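Beta-lactamase Mb2281c (PDB 3I7J) probably hydrolyses beta-lactam antibiotics as a serine-type enzyme of the beta-lactamase and penicillin-binding protein family. Local coordinates at residues A33-L38 with T150-D155; L131-T136 with L156-G161; A77-L82 with V180-L185. One frame throughout, in Å; residues are numbered along the deposited sequence.

Contact 1. Residues A33-L38 with T150-D155; sequences ARVFAL and TSTVAD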
loop_
_atom_site.group_PDB
_atom_site.type_symbol
_atom_site.label_atom_id
_atom_site.label_comp_id
_atom_site.label_asym_id
_atom_site.label_seq_id
_atom_site.Cartn_x
_atom_site.Cartn_y
_atom_site.Cartn_z
ATOM N N ALA A 33 -8.415 -14.888 9.827
ATOM C CA ALA A 33 -7.616 -14.787 11.039
ATOM C C ALA A 33 -6.204 -15.331 10.793
ATOM O O ALA A 33 -5.311 -15.166 11.623
ATOM C CB ALA A 33 -8.284 -15.564 12.180
ATOM N N ARG A 34 -6.006 -15.978 9.650
ATOM C CA ARG A 34 -4.703 -16.538 9.300
ATOM C C ARG A 34 -3.664 -15.457 8.987
ATOM O O ARG A 34 -3.931 -14.529 8.220
ATOM C CB ARG A 34 -4.841 -17.482 8.097
ATOM C CG ARG A 34 -3.505 -17.926 7.534
ATOM C CD ARG A 34 -3.623 -19.094 6.583
ATOM N NE ARG A 34 -2.326 -19.439 6.021
ATOM C CZ ARG A 34 -2.033 -20.616 5.478
ATOM N NH1 ARG A 34 -2.947 -21.576 5.422
ATOM N NH2 ARG A 34 -0.817 -20.834 4.993
ATOM N N VAL A 35 -2.478 -15.590 9.575
ATOM C CA VAL A 35 -1.394 -14.633 9.363
ATOM C C VAL A 35 -0.663 -14.860 8.038
ATOM O O VAL A 35 -0.268 -15.979 7.724
ATOM C CB VAL A 35 -0.347 -14.708 10.491
ATOM C CG1 VAL A 35 0.870 -13.888 10.106
ATOM C CG2 VAL A 35 -0.937 -14.190 11.803
ATOM N N PHE A 36 -0.458 -13.785 7.282
ATOM C CA PHE A 36 0.216 -13.857 5.985
ATOM C C PHE A 36 1.375 -12.850 5.908
ATOM O O PHE A 36 1.329 -11.786 6.533
ATOM C CB PHE A 36 -0.779 -13.522 4.863
ATOM C CG PHE A 36 -1.786 -14.608 4.568
ATOM C CD1 PHE A 36 -1.491 -15.621 3.661
ATOM C CD2 PHE A 36 -3.049 -14.590 5.158
ATOM C CE1 PHE A 36 -2.439 -16.594 3.342
ATOM C CE2 PHE A 36 -4.005 -15.559 4.846
ATOM C CZ PHE A 36 -3.698 -16.563 3.935
ATOM N N ALA A 37 2.414 -13.177 5.147
ATOM C CA ALA A 37 3.520 -12.240 4.973
ATOM C C ALA A 37 2.943 -11.242 3.976
ATOM O O ALA A 37 2.328 -11.643 2.986
ATOM C CB ALA A 37 4.745 -12.942 4.376
ATOM N N LEU A 38 3.138 -9.952 4.221
ATOM C CA LEU A 38 2.578 -8.938 3.333
ATOM C C LEU A 38 3.503 -8.428 2.252
ATOM O O LEU A 38 3.046 -7.873 1.253
ATOM C CB LEU A 38 2.107 -7.736 4.144
ATOM C CG LEU A 38 1.093 -7.998 5.247
ATOM C CD1 LEU A 38 0.618 -6.659 5.784
ATOM C CD2 LEU A 38 -0.079 -8.807 4.696
ATOM N N THR A 150 3.557 -8.265 8.775
ATOM C CA THR A 150 2.782 -9.487 8.835
ATOM C C THR A 150 1.383 -9.060 9.299
ATOM O O THR A 150 1.258 -8.195 10.163
ATOM C CB THR A 150 3.443 -10.458 9.857
ATOM O OG1 THR A 150 4.308 -11.365 9.164
ATOM C CG2 THR A 150 2.425 -11.215 10.630
ATOM N N SER A 151 0.335 -9.649 8.731
ATOM C CA SER A 151 -1.021 -9.277 9.114
ATOM C C SER A 151 -2.044 -10.326 8.677
ATOM O O SER A 151 -1.685 -11.376 8.136
ATOM C CB SER A 151 -1.366 -7.910 8.501
ATOM O OG SER A 151 -2.582 -7.401 9.018
ATOM N N THR A 152 -3.320 -10.024 8.916
ATOM C CA THR A 152 -4.435 -10.915 8.575
ATOM C C THR A 152 -5.441 -10.168 7.717
ATOM O O THR A 152 -5.433 -8.943 7.683
ATOM C CB THR A 152 -5.182 -11.361 9.841
ATOM O OG1 THR A 152 -5.764 -10.208 10.470
ATOM C CG2 THR A 152 -4.231 -12.037 10.821
ATOM N N VAL A 153 -6.315 -10.895 7.026
ATOM C CA VAL A 153 -7.312 -10.225 6.197
ATOM C C VAL A 153 -8.249 -9.385 7.071
ATOM O O VAL A 153 -8.687 -8.309 6.662
ATOM C CB VAL A 153 -8.133 -11.236 5.360
ATOM C CG1 VAL A 153 -9.242 -10.511 4.594
ATOM C CG2 VAL A 153 -7.210 -11.941 4.373
ATOM N N ALA A 154 -8.544 -9.869 8.276
ATOM C CA ALA A 154 -9.419 -9.150 9.203
ATOM C C ALA A 154 -8.825 -7.790 9.571
ATOM O O ALA A 154 -9.528 -6.777 9.590
ATOM C CB ALA A 154 -9.641 -9.977 10.471
ATOM N N ASP A 155 -7.533 -7.782 9.892
ATOM C CA ASP A 155 -6.840 -6.546 10.246
ATOM C C ASP A 155 -6.751 -5.622 9.029
ATOM O O ASP A 155 -6.966 -4.415 9.141
ATOM C CB ASP A 155 -5.423 -6.840 10.760
ATOM C CG ASP A 155 -5.383 -7.117 12.246
ATOM O OD1 ASP A 155 -6.459 -7.359 12.842
ATOM O OD2 ASP A 155 -4.268 -7.104 12.819
HETATM O O HOH W 1 -6.138 -13.859 6.767
#
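Strand 36-37 pairs with the end of strand 149-151 at one edge of a small three-stranded antiparallel sheet, just before the chain of 150-155 turns into a helix. F36 and S151 form the hydrogen-bonded pair. F36 N donates to S151 O at 2.8 Å with an N-H...O angle of 169°. The return bond, S151 N to F36 O, is longer at 3.2 Å but almost as straight. Each carbonyl oxygen also receives a CA-H contact: V35 CA lies 3.5 Å from S151 O, and T150 CA lies 3.6 Å from F36 O. A37 and T150 follow as the non-hydrogen-bonded pair.

The side chains sort by sheet face. F36 and S151 share one face, where F36 also meets A16 and L247 of the large sheet. L38 reaches this side too, its CD1 branch touching S151 CB at 3.6 Å. S151 OG takes no part in that apolar contact and has its partner in T136.

T152 is the N-cap of helix 153-164. Its OG1 stands between the backbone N and the carbonyl carbon (chi1 63°), from where it accepts D155 N at 3.1 Å in the first turn. The same torsion leaves CG2 to turn to the other segment, against the backbone oxygens of A33 and R34.

A water adds a further link between the segments, joining R34 O to V153 N. It donates to R34 O at 2.7 Å and accepts from the helix-start amide V153 N at 3.0 Å, with its oxygen at the edge of the F36 ring and in the ring plane.

Contact 2. Residues L131-T136 with L156-G161; sequences LGMVTT and LAVFAG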
loop_
_atom_site.group_PDB
_atom_site.type_symbol
_atom_site.label_atom_id
_atom_site.label_comp_id
_atom_site.label_asym_id
_atom_site.label_seq_id
_atom_site.Cartn_x
_atom_site.Cartn_y
_atom_site.Cartn_z
ATOM N N LEU A 131 -6.765 1.385 15.333
ATOM C CA LEU A 131 -7.763 0.701 14.506
ATOM C C LEU A 131 -8.097 -0.713 14.988
ATOM O O LEU A 131 -8.904 -1.403 14.370
ATOM C CB LEU A 131 -7.283 0.648 13.048
ATOM C CG LEU A 131 -7.206 2.000 12.318
ATOM C CD1 LEU A 131 -6.550 1.862 10.952
ATOM C CD2 LEU A 131 -8.607 2.559 12.174
ATOM N N GLY A 132 -7.475 -1.145 16.080
ATOM C CA GLY A 132 -7.739 -2.478 16.593
ATOM C C GLY A 132 -7.053 -3.608 15.844
ATOM O O GLY A 132 -7.508 -4.750 15.905
HETATM N N MSE A 133 -5.974 -3.296 15.129
HETATM C CA MSE A 133 -5.211 -4.296 14.378
HETATM C C MSE A 133 -4.247 -5.038 15.297
HETATM O O MSE A 133 -3.032 -4.834 15.232
HETATM C CB MSE A 133 -4.431 -3.606 13.261
HETATM C CG MSE A 133 -5.286 -3.312 12.042
HETATM SE SE MSE A 133 -4.680 -1.851 10.895
HETATM C CE MSE A 133 -6.413 -1.113 10.547
ATOM N N VAL A 134 -4.785 -5.925 16.126
ATOM C CA VAL A 134 -3.961 -6.652 17.086
ATOM C C VAL A 134 -3.172 -7.859 16.572
ATOM O O VAL A 134 -2.493 -8.542 17.341
ATOM C CB VAL A 134 -4.810 -7.070 18.321
ATOM C CG1 VAL A 134 -5.354 -5.823 19.005
ATOM C CG2 VAL A 134 -5.962 -7.981 17.901
ATOM N N THR A 135 -3.237 -8.122 15.275
ATOM C CA THR A 135 -2.485 -9.242 14.727
ATOM C C THR A 135 -1.651 -8.751 13.543
ATOM O O THR A 135 -1.392 -9.483 12.582
ATOM C CB THR A 135 -3.427 -10.376 14.297
ATOM O OG1 THR A 135 -4.352 -10.634 15.357
ATOM C CG2 THR A 135 -2.647 -11.647 14.017
ATOM N N THR A 136 -1.244 -7.489 13.627
ATOM C CA THR A 136 -0.424 -6.863 12.601
ATOM C C THR A 136 0.869 -6.383 13.241
ATOM O O THR A 136 0.845 -5.719 14.275
ATOM C CB THR A 136 -1.119 -5.639 11.980
ATOM O OG1 THR A 136 -2.312 -6.052 11.303
ATOM C CG2 THR A 136 -0.191 -4.959 10.993
ATOM N N LEU A 156 -6.431 -6.187 7.868
ATOM C CA LEU A 156 -6.325 -5.371 6.666
ATOM C C LEU A 156 -7.683 -4.832 6.258
ATOM O O LEU A 156 -7.777 -3.764 5.651
ATOM C CB LEU A 156 -5.715 -6.167 5.518
ATOM C CG LEU A 156 -4.224 -6.454 5.631
ATOM C CD1 LEU A 156 -3.743 -6.950 4.275
ATOM C CD2 LEU A 156 -3.453 -5.187 6.021
ATOM N N ALA A 157 -8.734 -5.577 6.592
ATOM C CA ALA A 157 -10.102 -5.175 6.276
ATOM C C ALA A 157 -10.416 -3.892 7.040
ATOM O O ALA A 157 -11.030 -2.971 6.502
ATOM C CB ALA A 157 -11.075 -6.277 6.679
ATOM N N VAL A 158 -9.992 -3.853 8.301
ATOM C CA VAL A 158 -10.181 -2.688 9.156
ATOM C C VAL A 158 -9.368 -1.531 8.570
ATOM O O VAL A 158 -9.837 -0.393 8.516
ATOM C CB VAL A 158 -9.689 -2.974 10.600
ATOM C CG1 VAL A 158 -9.765 -1.711 11.443
ATOM C CG2 VAL A 158 -10.533 -4.082 11.230
ATOM N N PHE A 159 -8.149 -1.830 8.125
ATOM C CA PHE A 159 -7.278 -0.816 7.537
ATOM C C PHE A 159 -7.947 -0.224 6.304
ATOM O O PHE A 159 -8.005 1.001 6.144
ATOM C CB PHE A 159 -5.917 -1.420 7.166
ATOM C CG PHE A 159 -4.898 -0.396 6.747
ATOM C CD1 PHE A 159 -4.467 0.589 7.639
ATOM C CD2 PHE A 159 -4.373 -0.406 5.463
ATOM C CE1 PHE A 159 -3.525 1.550 7.257
ATOM C CE2 PHE A 159 -3.432 0.551 5.072
ATOM C CZ PHE A 159 -3.007 1.534 5.976
ATOM N N ALA A 160 -8.473 -1.094 5.445
ATOM C CA ALA A 160 -9.159 -0.646 4.230
ATOM C C ALA A 160 -10.291 0.312 4.601
ATOM O O ALA A 160 -10.626 1.217 3.836
ATOM C CB ALA A 160 -9.717 -1.852 3.464
ATOM N N GLY A 161 -10.875 0.105 5.780
ATOM C CA GLY A 161 -11.948 0.973 6.226
ATOM C C GLY A 161 -11.430 2.383 6.448
ATOM O O GLY A 161 -12.095 3.372 6.134
#
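M133, a selenomethionine here, presses its end methyl against helix 153-164 at F159 and V158. The chain bends at its last torsion (chi3 -140°), bringing the CE methyl to F159 CB at 3.4 Å. CE is also only 3.1 Å from F159 N, a very close fit that at this resolution may partly reflect model error.

The F159 ring is met from its rim. CE lies at the ring edge, in the ring plane, while SE stands 5.2 Å from the ring centroid, 64° off the normal. This is an oblique Met-aromatic contact, in which selenium approaches the ring neither over its face nor squarely at its edge. F159 CG points anti to its own backbone N (chi1 -171°), and CB and CD1 are the atoms that meet the selenomethionine, with SE 4.0 Å from F159 CB and 4.1 Å from F159 CD1.

L131 comes to the same ring edge with one branch, CD1 lying 4.1 Å from F159 CD1. The two side chains run at a slant to each other. Nearer its backbone, L131 CB rests on V158 CG1 at 3.8 Å. That CG1 methyl is shared: M133 CE also touches it, at 3.5 Å, so both residues reach the same methyl from one side. No hydrogen bond crosses the interface.

G132, at positive phi, ends helix 119-131 in a Schellman motif, and M133 follows at the centre of an inverse gamma turn. The contact therefore joins the exit of one helix to the flank of another. V127 of helix 119-131 also touches F159, whose side chain also touches P44, L45 and R48 of helix 42-56, while L156 and A160 pack on strand 242-248 of the large sheet.

Contact 3. Residues A77-L82 with V180-L185; sequences AHTSGL and VQFPGL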
loop_
_atom_site.group_PDB
_atom_site.type_symbol
_atom_site.label_atom_id
_atom_site.label_comp_id
_atom_site.label_asym_id
_atom_site.label_seq_id
_atom_site.Cartn_x
_atom_site.Cartn_y
_atom_site.Cartn_z
ATOM N N ALA A 77 6.792 8.901 -2.109
ATOM C CA ALA A 77 6.398 8.798 -3.510
ATOM C C ALA A 77 7.432 8.131 -4.422
ATOM O O ALA A 77 7.241 8.078 -5.636
ATOM C CB ALA A 77 6.057 10.189 -4.050
ATOM N N HIS A 78 8.516 7.629 -3.842
ATOM C CA HIS A 78 9.563 6.962 -4.610
ATOM C C HIS A 78 10.212 7.871 -5.653
ATOM O O HIS A 78 10.423 7.467 -6.798
ATOM C CB HIS A 78 9.001 5.709 -5.300
ATOM C CG HIS A 78 8.365 4.741 -4.354
ATOM N ND1 HIS A 78 9.092 4.001 -3.446
ATOM C CD2 HIS A 78 7.065 4.440 -4.128
ATOM C CE1 HIS A 78 8.267 3.289 -2.699
ATOM N NE2 HIS A 78 7.032 3.538 -3.092
ATOM N N THR A 79 10.525 9.104 -5.265
ATOM C CA THR A 79 11.179 10.024 -6.186
ATOM C C THR A 79 12.478 10.580 -5.598
ATOM O O THR A 79 13.023 11.551 -6.113
ATOM C CB THR A 79 10.261 11.224 -6.568
ATOM O OG1 THR A 79 9.980 12.011 -5.403
ATOM C CG2 THR A 79 8.956 10.735 -7.176
ATOM N N SER A 80 12.987 9.955 -4.541
ATOM C CA SER A 80 14.216 10.429 -3.902
ATOM C C SER A 80 15.479 10.205 -4.738
ATOM O O SER A 80 16.528 10.758 -4.418
ATOM C CB SER A 80 14.403 9.754 -2.540
ATOM O OG SER A 80 14.702 8.377 -2.704
ATOM N N GLY A 81 15.376 9.407 -5.800
ATOM C CA GLY A 81 16.527 9.132 -6.643
ATOM C C GLY A 81 17.362 8.020 -6.044
ATOM O O GLY A 81 18.420 7.651 -6.557
ATOM N N LEU A 82 16.866 7.479 -4.939
ATOM C CA LEU A 82 17.534 6.414 -4.214
ATOM C C LEU A 82 17.369 5.068 -4.917
ATOM O O LEU A 82 16.363 4.809 -5.581
ATOM C CB LEU A 82 16.955 6.350 -2.804
ATOM C CG LEU A 82 17.830 6.232 -1.559
ATOM C CD1 LEU A 82 19.171 6.934 -1.710
ATOM C CD2 LEU A 82 17.035 6.822 -0.414
ATOM N N VAL A 180 -1.728 12.125 -6.876
ATOM C CA VAL A 180 -0.430 11.891 -7.467
ATOM C C VAL A 180 0.584 12.955 -7.049
ATOM O O VAL A 180 0.350 14.157 -7.159
ATOM C CB VAL A 180 -0.517 11.798 -9.023
ATOM C CG1 VAL A 180 -1.156 13.048 -9.594
ATOM C CG2 VAL A 180 0.880 11.586 -9.608
ATOM N N GLN A 181 1.707 12.468 -6.540
ATOM C CA GLN A 181 2.804 13.291 -6.069
ATOM C C GLN A 181 3.892 13.242 -7.138
ATOM O O GLN A 181 4.267 12.157 -7.585
ATOM C CB GLN A 181 3.325 12.698 -4.763
ATOM C CG GLN A 181 2.256 12.541 -3.682
ATOM C CD GLN A 181 1.826 13.878 -3.119
ATOM O OE1 GLN A 181 2.659 14.731 -2.839
ATOM N NE2 GLN A 181 0.526 14.062 -2.937
ATOM N N PHE A 182 4.403 14.403 -7.539
ATOM C CA PHE A 182 5.426 14.460 -8.585
ATOM C C PHE A 182 4.831 13.822 -9.850
ATOM O O PHE A 182 5.308 12.799 -10.333
ATOM C CB PHE A 182 6.680 13.696 -8.156
ATOM C CG PHE A 182 7.300 14.202 -6.883
ATOM C CD1 PHE A 182 8.102 15.350 -6.881
ATOM C CD2 PHE A 182 7.080 13.531 -5.681
ATOM C CE1 PHE A 182 8.679 15.824 -5.693
ATOM C CE2 PHE A 182 7.644 13.987 -4.488
ATOM C CZ PHE A 182 8.449 15.139 -4.489
ATOM N N PRO A 183 3.762 14.422 -10.394
ATOM C CA PRO A 183 3.087 13.927 -11.597
ATOM C C PRO A 183 3.957 14.044 -12.840
ATOM O O PRO A 183 4.882 14.856 -12.884
ATOM C CB PRO A 183 1.861 14.827 -11.686
ATOM C CG PRO A 183 2.403 16.137 -11.192
ATOM C CD PRO A 183 3.150 15.688 -9.947
ATOM N N GLY A 184 3.653 13.228 -13.845
ATOM C CA GLY A 184 4.389 13.275 -15.093
ATOM C C GLY A 184 5.573 12.339 -15.179
ATOM O O GLY A 184 6.162 12.199 -16.244
ATOM N N LEU A 185 5.917 11.691 -14.069
ATOM C CA LEU A 185 7.052 10.779 -14.049
ATOM C C LEU A 185 6.724 9.367 -14.539
ATOM O O LEU A 185 5.741 8.751 -14.112
ATOM C CB LEU A 185 7.637 10.715 -12.636
ATOM C CG LEU A 185 8.129 12.040 -12.039
ATOM C CD1 LEU A 185 8.655 11.787 -10.635
ATOM C CD2 LEU A 185 9.230 12.649 -12.920
#
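T79 and F182 make the central contact between two irregular loops, and it is a contact over a ring face. T79 CB stands 4.3 Å from the centroid of the F182 ring and 20° off its normal, a CH-pi interaction. The hydroxyl lies over the same ring but shifted to its rim, with OG1 3.2 Å from F182 CE2. The torsion that puts OG1 between the backbone N and the carbonyl carbon (chi1 64°) brings it there. This buried oxygen has no hydrogen-bonding partner in the model and lies over the aromatic face instead.

Apolar contacts complete the interface. T79 CG2 meets L185 CD1 at 3.6 Å, the two side chains running nearly at right angles. A77 CB has two neighbours: it sits at the edge of the F182 ring, 3.9 Å from CD2, and against Q181 CB at 3.8 Å. F182 and L185, first and last residues of a type II beta turn, both touch T79 CG2.

Hydrogen bonding between the loops is indirect. R97 NH2 bonds both A77 O and Q181 O, tying the two backbones through one guanidinium group, while Q181 turns its amide away, OE1 accepting from R73.

The 77-82 loop leaves helix 72-76 through a Schellman motif at H78, and 180-185 runs between helix 171-177 and strand 187-189. H74 and R73 of helix 72-76 also meet F182, while L82 packs on helix 101-115.

Contacts 1 and 2 adjoin, with centres 9 Å apart, and both use helix 153-164. T136 OG1 of contact 2 joins them: it lies 2.7 Å from S151 OG of contact 1, a probable hydrogen bond, and is equally close to D155 OD2. Contact 3 is remote, on the opposite side of the chain's centre: its nearest atoms are about 13 Å from contact 1 and about 14 Å from contact 2. S40 and K43, with Y99, match the SxxK and Tyr arrangement of this family and probably form the active site. L38 of contact 1 is close by but makes no contact with these residues, F159 of contact 2 packs on P44 beside K43, and the ring of H78, in segment 77-82, meets that of Y99.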